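Side-chain contacts in aldose-aldose oxidoreductase (Caulobacter crescentus, PDB 5A04), which probably catalyses the coupled oxidation and reduction of aldose sugars, using a bound nicotinamide cofactor, NADP(H): residues G149-V154 with A274-P279; R155-D160 with Y196-E201. All coordinates share one frame; numbering follows the deposited sequence.

How the interactions relate
Both contacts lie in the C-terminal alpha/beta domain and reach the same mixed sheet, their centres about 15 Å apart. Interaction 1 is at the periphery, about 28 Å from the chain's centre to its own; interaction 2 is deeper, at about 16 Å. Segments 149-154 and 155-160 are consecutive, so the loop that meets the hairpin in interaction 1 runs straight into the strand of interaction 2. They also touch directly: V154 CG1 packs 4.1 Å from T198 CG2. Neither contact includes a residue of the glucose pocket, but helix 182-198, whose end takes part in interaction 2, carries D185 and Y189 of that pocket.

Interaction 1 (G149-V154 with A274-P279); sequences GALGPV and AQLGGP
L151 and L276 meet methyl to methyl, with CD2 of L151 3.5 Å from CD2 of L276, a tight approach for two carbons. In each leucine the fork is used the same way: CD1 carries the chain onward, anti to CA (chi2 -174° in L151 and 170° in L276), while CD2 branches off and does the touching. Neither CB is aimed straight at the other segment; it is the branch at CG that brings the methyls together, and the two side chains meet at a slant. CD2 of L276 also rests against the backbone of A150, 3.8 Å from A150 O, and more loosely against the A150 methyl, with CB of A150 4.4 Å from CD2 of L276. One methyl of L276 thus serves both neighbours, and the contact is purely van der Waals.

Each side is shaped by its own turn. Helix 137-147 ends in a Schellman motif, with G149 at positive phi, where a side chain would be jammed against the preceding carbonyl. G152 N then bonds to G149 O at 3.1 Å, drawing A150 and L151 into a compact turn. On the other side, NE2 of Q275 donates to G278 O at 3.2 Å with an N-H...O angle of 154°; NE2 lies in the carbonyl plane of G278, while G278 O sits a little out of the plane of the Q275 amide. This bond spans the bend that follows L276.

L151 is buried further by V146 of the helix and V252 of strand 247-254, whereas L276 also packs on R283. The arrangement is that of a Schellman-capped helix end and its following loop lying against the turn of a beta-hairpin, here the one joining strands 272-275 and 280-282 at the margin of the mixed sheet.

Interaction 2 (R155-D160 with Y196-E201); sequences RTVVTD and YLTGEE
Helix-on-sheet packing in the C-terminal alpha/beta domain brings V157, on strand 156-162, against L197 and T198 in the last turn of helix 182-198. V157 divides its two methyls between them. CG1, anti to the backbone N (chi1 178°), lies 4.1 Å from CD1 of L197; CG2 sits 4.1 Å from CG2 of T198. The fork of the valine therefore straddles two successive helix residues, while Y250 and A142 add further apolar contacts to L197.

T198 is turned so that its methyl and hydroxyl have separate tasks. With chi1 at 59° its CG2 lies anti to the carbonyl carbon and meets the valine, leaving OG1 to the helix end. There OG1 accepts from E200 N at 3.0 Å with an N-H...O angle of 149°, an ST turn, and also bonds to A194 O one turn back. Replacing T198 by alanine removes both OG1 and CG2, which would probably leave the E200 amide and A194 O without this partner and open a gap beside CG2 of V157. The carbonyls of Y196 and L197 are taken by the guanidinium group of R147, and G199, at positive phi, leads the chain out of the helix.

Strand 156-162 enters the sheet through a classic beta bulge, R155 and T156 both facing S253. T156 points away from the helix and packs on I224 of the second subunit, where R155 forms a salt bridge with D223 of that subunit. The strand thus belongs to an alpha/beta layer arrangement, with a helix packed on one face of the sheet and the partner subunit meeting residues turned from it.

Interaction 1 (G149-V154 with A274-P279)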
loop_
_atom_site.group_PDB
_atom_site.type_symbol
_atom_site.label_atom_id
_atom_site.label_comp_id
_atom_site.label_asym_id
_atom_site.label_seq_id
_atom_site.Cartn_x
_atom_site.Cartn_y
_atom_site.Cartn_z
ATOM N N GLY A 149 17.962 -11.460 -7.809
ATOM C CA GLY A 149 17.133 -11.395 -9.000
ATOM C C GLY A 149 15.921 -12.315 -9.003
ATOM O O GLY A 149 15.317 -12.532 -10.049
ATOM N N ALA A 150 15.557 -12.851 -7.842
ATOM C CA ALA A 150 14.433 -13.780 -7.749
ATOM C C ALA A 150 13.099 -13.144 -8.151
ATOM O O ALA A 150 12.169 -13.857 -8.525
ATOM C CB ALA A 150 14.328 -14.341 -6.340
ATOM N N LEU A 151 13.004 -11.816 -8.051
ATOM C CA LEU A 151 11.760 -11.119 -8.376
ATOM C C LEU A 151 11.827 -10.488 -9.751
ATOM O O LEU A 151 10.819 -10.006 -10.270
ATOM C CB LEU A 151 11.448 -10.013 -7.357
ATOM C CG LEU A 151 11.478 -10.298 -5.859
ATOM C CD1 LEU A 151 10.986 -9.058 -5.085
ATOM C CD2 LEU A 151 10.618 -11.493 -5.537
ATOM N N GLY A 152 13.022 -10.481 -10.324
ATOM C CA GLY A 152 13.311 -9.630 -11.460
ATOM C C GLY A 152 13.504 -8.215 -10.936
ATOM O O GLY A 152 13.650 -8.023 -9.734
ATOM N N PRO A 153 13.518 -7.223 -11.835
ATOM C CA PRO A 153 13.683 -5.828 -11.396
ATOM C C PRO A 153 12.585 -5.438 -10.416
ATOM O O PRO A 153 11.431 -5.791 -10.655
ATOM C CB PRO A 153 13.554 -5.023 -12.701
ATOM C CG PRO A 153 13.844 -5.995 -13.787
ATOM C CD PRO A 153 13.374 -7.335 -13.296
ATOM N N VAL A 154 12.920 -4.735 -9.338
ATOM C CA VAL A 154 11.871 -4.281 -8.431
ATOM C C VAL A 154 10.942 -3.300 -9.145
ATOM O O VAL A 154 11.403 -2.316 -9.711
ATOM C CB VAL A 154 12.434 -3.596 -7.188
ATOM C CG1 VAL A 154 11.289 -3.003 -6.357
ATOM C CG2 VAL A 154 13.248 -4.593 -6.367
ATOM N N ALA A 274 6.071 -15.778 0.236
ATOM C CA ALA A 274 6.607 -15.396 -1.068
ATOM C C ALA A 274 5.898 -16.126 -2.191
ATOM O O ALA A 274 5.379 -17.229 -2.010
ATOM C CB ALA A 274 8.098 -15.659 -1.133
ATOM N N GLN A 275 5.889 -15.499 -3.356
ATOM C CA GLN A 275 5.290 -16.084 -4.546
ATOM C C GLN A 275 6.351 -15.984 -5.639
ATOM O O GLN A 275 6.616 -14.890 -6.144
ATOM C CB GLN A 275 3.995 -15.342 -4.902
ATOM C CG GLN A 275 3.134 -15.989 -5.976
ATOM C CD GLN A 275 3.480 -15.494 -7.353
ATOM O OE1 GLN A 275 3.283 -14.316 -7.675
ATOM N NE2 GLN A 275 4.023 -16.380 -8.174
ATOM N N LEU A 276 6.992 -17.106 -5.979
ATOM C CA LEU A 276 8.195 -17.060 -6.818
ATOM C C LEU A 276 8.213 -18.065 -7.971
ATOM O O LEU A 276 9.212 -18.759 -8.179
ATOM C CB LEU A 276 9.439 -17.291 -5.962
ATOM C CG LEU A 276 9.719 -16.267 -4.860
ATOM C CD1 LEU A 276 10.836 -16.743 -3.950
ATOM C CD2 LEU A 276 10.092 -14.963 -5.510
ATOM N N GLY A 277 7.125 -18.137 -8.724
ATOM C CA GLY A 277 7.071 -19.020 -9.874
ATOM C C GLY A 277 6.152 -20.184 -9.592
ATOM O O GLY A 277 5.790 -20.951 -10.487
ATOM N N GLY A 278 5.777 -20.317 -8.327
ATOM C CA GLY A 278 4.830 -21.326 -7.901
ATOM C C GLY A 278 3.729 -20.605 -7.157
ATOM O O GLY A 278 3.490 -19.430 -7.422
ATOM N N PRO A 279 3.073 -21.290 -6.201
ATOM C CA PRO A 279 2.025 -20.664 -5.388
ATOM C C PRO A 279 2.632 -19.777 -4.304
ATOM O O PRO A 279 3.845 -19.860 -4.080
ATOM C CB PRO A 279 1.308 -21.868 -4.765
ATOM C CG PRO A 279 2.399 -22.847 -4.573
ATOM C CD PRO A 279 3.294 -22.694 -5.804
#

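Interaction 2 (R155-D160 with Y196-E201)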
loop_
_atom_site.group_PDB
_atom_site.type_symbol
_atom_site.label_atom_id
_atom_site.label_comp_id
_atom_site.label_asym_id
_atom_site.label_seq_id
_atom_site.Cartn_x
_atom_site.Cartn_y
_atom_site.Cartn_z
ATOM N N ARG A 155 9.641 -3.568 -9.108
ATOM C CA ARG A 155 8.670 -2.653 -9.698
ATOM C C ARG A 155 7.890 -1.905 -8.615
ATOM O O ARG A 155 7.688 -0.694 -8.714
ATOM C CB ARG A 155 7.705 -3.407 -10.622
ATOM C CG ARG A 155 8.381 -4.177 -11.762
ATOM C CD ARG A 155 9.025 -3.234 -12.784
ATOM N NE ARG A 155 8.018 -2.415 -13.461
ATOM C CZ ARG A 155 8.131 -1.109 -13.666
ATOM N NH1 ARG A 155 9.211 -0.471 -13.236
ATOM N NH2 ARG A 155 7.162 -0.441 -14.292
ATOM N N THR A 156 7.446 -2.616 -7.579
ATOM C CA THR A 156 6.700 -1.961 -6.502
ATOM C C THR A 156 7.164 -2.387 -5.112
ATOM O O THR A 156 7.542 -3.539 -4.886
ATOM C CB THR A 156 5.169 -2.232 -6.591
ATOM O OG1 THR A 156 4.913 -3.636 -6.436
ATOM C CG2 THR A 156 4.593 -1.767 -7.927
ATOM N N VAL A 157 7.147 -1.433 -4.192
ATOM C CA VAL A 157 7.277 -1.704 -2.772
ATOM C C VAL A 157 6.059 -1.093 -2.114
ATOM O O VAL A 157 5.821 0.113 -2.253
ATOM C CB VAL A 157 8.539 -1.096 -2.147
ATOM C CG1 VAL A 157 8.563 -1.390 -0.649
ATOM C CG2 VAL A 157 9.788 -1.655 -2.810
ATOM N N VAL A 158 5.270 -1.905 -1.422
ATOM C CA VAL A 158 4.120 -1.375 -0.703
ATOM C C VAL A 158 4.339 -1.665 0.773
ATOM O O VAL A 158 4.390 -2.831 1.179
ATOM C CB VAL A 158 2.784 -1.993 -1.198
ATOM C CG1 VAL A 158 1.613 -1.549 -0.323
ATOM C CG2 VAL A 158 2.524 -1.608 -2.666
ATOM N N THR A 159 4.495 -0.612 1.570
ATOM C CA THR A 159 4.889 -0.796 2.961
ATOM C C THR A 159 4.136 0.164 3.876
ATOM O O THR A 159 4.002 1.366 3.591
ATOM C CB THR A 159 6.440 -0.648 3.129
ATOM O OG1 THR A 159 6.800 -0.769 4.511
ATOM C CG2 THR A 159 6.958 0.711 2.589
ATOM N N ASP A 160 3.607 -0.397 4.962
ATOM C CA ASP A 160 2.765 0.325 5.905
ATOM C C ASP A 160 3.344 0.194 7.306
ATOM O O ASP A 160 3.590 -0.922 7.763
ATOM C CB ASP A 160 1.337 -0.238 5.921
ATOM C CG ASP A 160 0.703 -0.299 4.550
ATOM O OD1 ASP A 160 1.038 0.540 3.685
ATOM O OD2 ASP A 160 -0.151 -1.195 4.344
ATOM N N TYR A 196 16.211 0.129 1.395
ATOM C CA TYR A 196 17.092 -1.043 1.414
ATOM C C TYR A 196 16.564 -2.200 0.573
ATOM O O TYR A 196 17.345 -3.046 0.140
ATOM C CB TYR A 196 17.438 -1.523 2.851
ATOM C CG TYR A 196 16.355 -1.976 3.824
ATOM C CD1 TYR A 196 15.621 -3.143 3.617
ATOM C CD2 TYR A 196 16.165 -1.289 5.022
ATOM C CE1 TYR A 196 14.666 -3.572 4.559
ATOM C CE2 TYR A 196 15.218 -1.698 5.956
ATOM C CZ TYR A 196 14.480 -2.842 5.724
ATOM O OH TYR A 196 13.557 -3.232 6.672
ATOM N N LEU A 197 15.272 -2.220 0.279
ATOM C CA LEU A 197 14.750 -3.260 -0.613
ATOM C C LEU A 197 15.111 -2.945 -2.071
ATOM O O LEU A 197 15.503 -3.838 -2.830
ATOM C CB LEU A 197 13.234 -3.412 -0.442
ATOM C CG LEU A 197 12.817 -3.964 0.923
ATOM C CD1 LEU A 197 11.325 -3.801 1.111
ATOM C CD2 LEU A 197 13.220 -5.452 1.094
ATOM N N THR A 198 14.998 -1.679 -2.473
ATOM C CA THR A 198 15.381 -1.314 -3.839
ATOM C C THR A 198 16.891 -1.219 -3.964
ATOM O O THR A 198 17.450 -1.433 -5.047
ATOM C CB THR A 198 14.782 0.045 -4.284
ATOM O OG1 THR A 198 15.223 1.063 -3.381
ATOM C CG2 THR A 198 13.266 -0.001 -4.293
ATOM N N GLY A 199 17.545 -0.872 -2.857
ATOM C CA GLY A 199 18.958 -0.530 -2.876
ATOM C C GLY A 199 19.196 0.781 -3.607
ATOM O O GLY A 199 20.303 1.052 -4.078
ATOM N N GLU A 200 18.154 1.599 -3.692
ATOM C CA GLU A 200 18.227 2.870 -4.413
ATOM C C GLU A 200 17.836 4.061 -3.555
ATOM O O GLU A 200 17.312 3.894 -2.458
ATOM C CB GLU A 200 17.318 2.826 -5.632
ATOM C CG GLU A 200 17.660 1.748 -6.652
ATOM C CD GLU A 200 16.755 1.848 -7.861
ATOM O OE1 GLU A 200 16.959 2.772 -8.682
ATOM O OE2 GLU A 200 15.830 1.019 -7.976
ATOM N N GLU A 201 18.075 5.267 -4.075
ATOM C CA GLU A 201 17.607 6.494 -3.432
ATOM C C GLU A 201 16.563 7.162 -4.315
ATOM O O GLU A 201 16.732 7.217 -5.531
ATOM C CB GLU A 201 18.777 7.455 -3.174
ATOM C CG GLU A 201 19.918 6.817 -2.402
ATOM C CD GLU A 201 19.526 6.456 -0.982
ATOM O OE1 GLU A 201 18.631 7.132 -0.427
ATOM O OE2 GLU A 201 20.127 5.520 -0.417
#